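Local coordinates for invertase/pectin methylesterase inhibitor family protein (Arabidopsis thaliana, PDB 1X91) that inhibits plant pectin methylesterase, binding the enzyme as a secreted four-helix-bundle protein of the apoplast, at residues A[35-38]-A[39-43]; A[124-127]-A[128-131]. The protein carries 1 engineered substitution. All blocks are in the same frame, centred on the assembly; numbering follows the deposited sequence.

Interaction 1. Residues A[35-38]-A[39-43]; sequences QALA and KTTLD
The hydroxyl of Thr41 turns back along the helix and gives its proton to the carbonyl of Leu37, one turn earlier, with Thr41 OG1 2.8 Å from Leu37 O. The chi1 of Thr41, -57°, sets OG1 beside the residue's own backbone N, where a helical threonine can reach the i-4 carbonyl. The same oxygen also takes an amide proton, Thr41 N to Leu37 O 3.0 Å. Hydroxyl and amide come from opposite faces of the carbonyl plane, the hydroxyl 36° out of it, so one buried oxygen is gripped twice and a polar side chain is satisfied inside the fold. A valine here has no hydroxyl to give, so Leu37 O would probably be held less firmly.

The other main-chain bonds continue the alpha-helical pattern: Lys39 N to Gln35 O at 3.2 Å, Thr40 N to Ala36 O at 3.0 Å and Leu42 N to Ala38 O at 2.9 Å, the last nearly straight at 169°.

All of this belongs to the first turns of helix 34-62, part of the bundle. Ala38, small enough for close helix approach, meets Leu93, Met101 and Ile146 of three other helices, and the branched Leu42 reaches Phe90, Met101 and Val105. Leu37 CD1 lies 4.0 Å from Thr41 OG1, the two side chains crossing obliquely; the leucine also touches Met8 and Ile146.

Charge is kept to the outer side. Long and flexible, Lys39 bends at chi2 and chi4 to place NZ 2.8 Å from Asp43 OD1, on its syn lone pair, an i to i+4 salt bridge.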
loop_
_atom_site.group_PDB
_atom_site.type_symbol
_atom_site.label_atom_id
_atom_site.label_comp_id
_atom_site.label_asym_id
_atom_site.label_seq_id
_atom_site.Cartn_x
_atom_site.Cartn_y
_atom_site.Cartn_z
ATOM N N GLN A 35 -17.712 0.752 -1.943
ATOM C CA GLN A 35 -17.374 -0.571 -1.447
ATOM C C GLN A 35 -16.590 -1.342 -2.522
ATOM O O GLN A 35 -15.572 -1.991 -2.246
ATOM C CB GLN A 35 -18.666 -1.283 -1.018
ATOM C CG GLN A 35 -18.437 -2.674 -0.564
ATOM C CD GLN A 35 -18.176 -2.824 0.921
ATOM O OE1 GLN A 35 -18.581 -1.974 1.748
ATOM N NE2 GLN A 35 -17.539 -3.937 1.285
ATOM N N ALA A 36 -17.049 -1.279 -3.762
ATOM C CA ALA A 36 -16.369 -1.935 -4.857
ATOM C C ALA A 36 -15.011 -1.324 -5.109
ATOM O O ALA A 36 -14.039 -2.033 -5.367
ATOM C CB ALA A 36 -17.256 -1.827 -6.132
ATOM N N LEU A 37 -14.924 0.009 -5.058
ATOM C CA LEU A 37 -13.649 0.676 -5.253
ATOM C C LEU A 37 -12.640 0.381 -4.103
ATOM O O LEU A 37 -11.463 0.180 -4.385
ATOM C CB LEU A 37 -13.871 2.170 -5.385
ATOM C CG LEU A 37 -12.611 2.978 -5.696
ATOM C CD1 LEU A 37 -11.999 2.497 -7.025
ATOM C CD2 LEU A 37 -12.955 4.460 -5.689
ATOM N N ALA A 38 -13.096 0.295 -2.860
ATOM C CA ALA A 38 -12.247 -0.179 -1.753
ATOM C C ALA A 38 -11.653 -1.532 -2.064
ATOM O O ALA A 38 -10.454 -1.741 -1.842
ATOM C CB ALA A 38 -13.045 -0.232 -0.466
ATOM N N LYS A 39 -12.460 -2.444 -2.597
ATOM C CA LYS A 39 -11.968 -3.808 -2.829
ATOM C C LYS A 39 -10.949 -3.796 -3.966
ATOM O O LYS A 39 -9.865 -4.431 -3.840
ATOM C CB LYS A 39 -13.147 -4.725 -3.123
ATOM C CG LYS A 39 -12.788 -6.106 -3.599
ATOM C CD LYS A 39 -11.886 -6.820 -2.656
ATOM C CE LYS A 39 -11.874 -8.360 -2.885
ATOM N NZ LYS A 39 -11.200 -8.835 -4.104
ATOM N N THR A 40 -11.221 -3.094 -5.066
ATOM C CA THR A 40 -10.205 -3.131 -6.141
ATOM C C THR A 40 -8.943 -2.424 -5.724
ATOM O O THR A 40 -7.858 -2.833 -6.152
ATOM C CB THR A 40 -10.669 -2.624 -7.505
ATOM O OG1 THR A 40 -11.175 -1.297 -7.357
ATOM C CG2 THR A 40 -11.801 -3.466 -8.100
ATOM N N THR A 41 -9.013 -1.424 -4.879
ATOM C CA THR A 41 -7.837 -0.748 -4.385
ATOM C C THR A 41 -7.006 -1.661 -3.495
ATOM O O THR A 41 -5.790 -1.713 -3.622
ATOM C CB THR A 41 -8.203 0.564 -3.690
ATOM O OG1 THR A 41 -8.938 1.432 -4.600
ATOM C CG2 THR A 41 -6.956 1.322 -3.314
ATOM N N LEU A 42 -7.673 -2.333 -2.575
ATOM C CA LEU A 42 -7.004 -3.333 -1.747
ATOM C C LEU A 42 -6.346 -4.414 -2.605
ATOM O O LEU A 42 -5.218 -4.860 -2.300
ATOM C CB LEU A 42 -7.956 -3.913 -0.698
ATOM C CG LEU A 42 -8.292 -3.054 0.482
ATOM C CD1 LEU A 42 -9.189 -3.858 1.440
ATOM C CD2 LEU A 42 -7.040 -2.600 1.213
ATOM N N ASP A 43 -7.019 -4.868 -3.639
ATOM C CA ASP A 43 -6.440 -5.886 -4.511
ATOM C C ASP A 43 -5.125 -5.405 -5.062
ATOM O O ASP A 43 -4.134 -6.130 -5.053
ATOM C CB ASP A 43 -7.394 -6.204 -5.663
ATOM C CG ASP A 43 -8.640 -6.982 -5.247
ATOM O OD1 ASP A 43 -8.694 -7.621 -4.150
ATOM O OD2 ASP A 43 -9.632 -7.062 -6.047
#

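Interaction 2. Residues A[124-127]-A[128-131]; sequences SVDS and SVVN
Asp126 carries CG anti to its own N (chi1 -176°), and Ser128 holds OG between its backbone N and carbonyl carbon (chi1 80°); these two torsions bring carboxylate and hydroxyl together at the start of helix 127-149. Ser128 OG donates to Asp126 OD2 over 2.6 Å, meeting it nearly along the C-O bond. The amide of Val129 comes to the same oxygen on its anti lone pair, Val129 N to Asp126 OD2 3.0 Å. This is an N-cap: aspartate, a short acceptor, replaces the carbonyl that a preceding turn would have supplied. A water accepts from Ser128 N at 2.9 Å and donates weakly to Asp126 OD1.

Regular helical bonding starts at once: Val130 N is 3.3 Å from Asp126 O and Asn131 N 2.8 Å from Ser127 O. Just before the cap, Val125 sets CG2 against Val130 CG2 at 3.7 Å, the two side chains crossing at about a right angle; both also touch Val119, and the pair, N' against N4 across the cap, forms a hydrophobic staple.

With a hydroxyl and an amide on one oxygen, the carboxylate's rotation is fixed, and its negative charge at the helix N-terminus probably interacts favourably with the helix dipole.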
loop_
_atom_site.group_PDB
_atom_site.type_symbol
_atom_site.label_atom_id
_atom_site.label_comp_id
_atom_site.label_asym_id
_atom_site.label_seq_id
_atom_site.Cartn_x
_atom_site.Cartn_y
_atom_site.Cartn_z
ATOM N N SER A 124 23.328 3.431 -2.492
ATOM C CA SER A 124 22.726 2.940 -3.725
ATOM C C SER A 124 21.667 1.948 -3.310
ATOM O O SER A 124 21.871 1.118 -2.449
ATOM C CB SER A 124 23.753 2.299 -4.680
ATOM O OG SER A 124 23.321 2.413 -6.045
ATOM N N VAL A 125 20.500 2.083 -3.917
ATOM C CA VAL A 125 19.341 1.336 -3.494
ATOM C C VAL A 125 18.636 0.721 -4.693
ATOM O O VAL A 125 18.792 1.186 -5.831
ATOM C CB VAL A 125 18.367 2.248 -2.740
ATOM C CG1 VAL A 125 17.824 3.323 -3.665
ATOM C CG2 VAL A 125 17.277 1.410 -2.092
ATOM N N ASP A 126 17.940 -0.387 -4.439
ATOM C CA ASP A 126 17.108 -0.986 -5.477
ATOM C C ASP A 126 15.878 -0.118 -5.776
ATOM O O ASP A 126 15.038 0.107 -4.910
ATOM C CB ASP A 126 16.649 -2.366 -5.077
ATOM C CG ASP A 126 15.879 -3.014 -6.165
ATOM O OD1 ASP A 126 16.489 -3.602 -7.097
ATOM O OD2 ASP A 126 14.641 -2.956 -6.214
ATOM N N SER A 127 15.760 0.368 -6.990
ATOM C CA SER A 127 14.711 1.303 -7.346
ATOM C C SER A 127 13.310 0.692 -7.268
ATOM O O SER A 127 12.354 1.428 -6.956
ATOM C CB SER A 127 14.957 1.926 -8.737
ATOM O OG SER A 127 14.870 0.931 -9.721
ATOM N N SER A 128 13.169 -0.605 -7.560
ATOM C CA SER A 128 11.847 -1.256 -7.498
ATOM C C SER A 128 11.378 -1.327 -6.040
ATOM O O SER A 128 10.194 -1.153 -5.765
ATOM C CB SER A 128 11.834 -2.641 -8.181
ATOM O OG SER A 128 12.377 -3.596 -7.321
ATOM N N VAL A 129 12.275 -1.583 -5.082
ATOM C CA VAL A 129 11.875 -1.542 -3.687
ATOM C C VAL A 129 11.390 -0.139 -3.321
ATOM O O VAL A 129 10.324 0.010 -2.683
ATOM C CB VAL A 129 13.017 -2.003 -2.726
ATOM C CG1 VAL A 129 12.635 -1.768 -1.251
ATOM C CG2 VAL A 129 13.381 -3.458 -2.982
ATOM N N VAL A 130 12.125 0.895 -3.695
ATOM C CA VAL A 130 11.750 2.267 -3.325
ATOM C C VAL A 130 10.444 2.646 -4.029
ATOM O O VAL A 130 9.530 3.165 -3.403
ATOM C CB VAL A 130 12.877 3.271 -3.730
ATOM C CG1 VAL A 130 12.397 4.730 -3.632
ATOM C CG2 VAL A 130 14.100 3.033 -2.901
ATOM N N ASN A 131 10.343 2.312 -5.301
ATOM C CA ASN A 131 9.211 2.754 -6.110
ATOM C C ASN A 131 7.967 1.990 -5.677
ATOM O O ASN A 131 6.928 2.592 -5.557
ATOM C CB ASN A 131 9.465 2.549 -7.598
ATOM C CG ASN A 131 10.524 3.497 -8.139
ATOM O OD1 ASN A 131 10.941 4.442 -7.457
ATOM N ND2 ASN A 131 11.002 3.223 -9.358
HETATM O O HOH W 1 14.881 -2.279 -9.178
#

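Overall arrangement
Interactions 1 and 2 lie on opposite sides of the chain's centre, their centres 26 Å apart and their nearest atoms about 14 Å apart, so neither touches the other. Both sit near helix beginnings: residues 35-43 in the opening turns of helix 34-62, residues 124-131 where the chain enters helix 127-149. The same two helices connect them, since Ile146, late in helix 127-149, packs on interaction 1, whereas Leu56 and Ile59, late in helix 34-62, meet interaction 2. This is what an antiparallel pair in a four-helix bundle requires. Cys115, which is disulfide-bonded to Cys75, touches Val129 and so places interaction 2 beside a covalent link of the bundle.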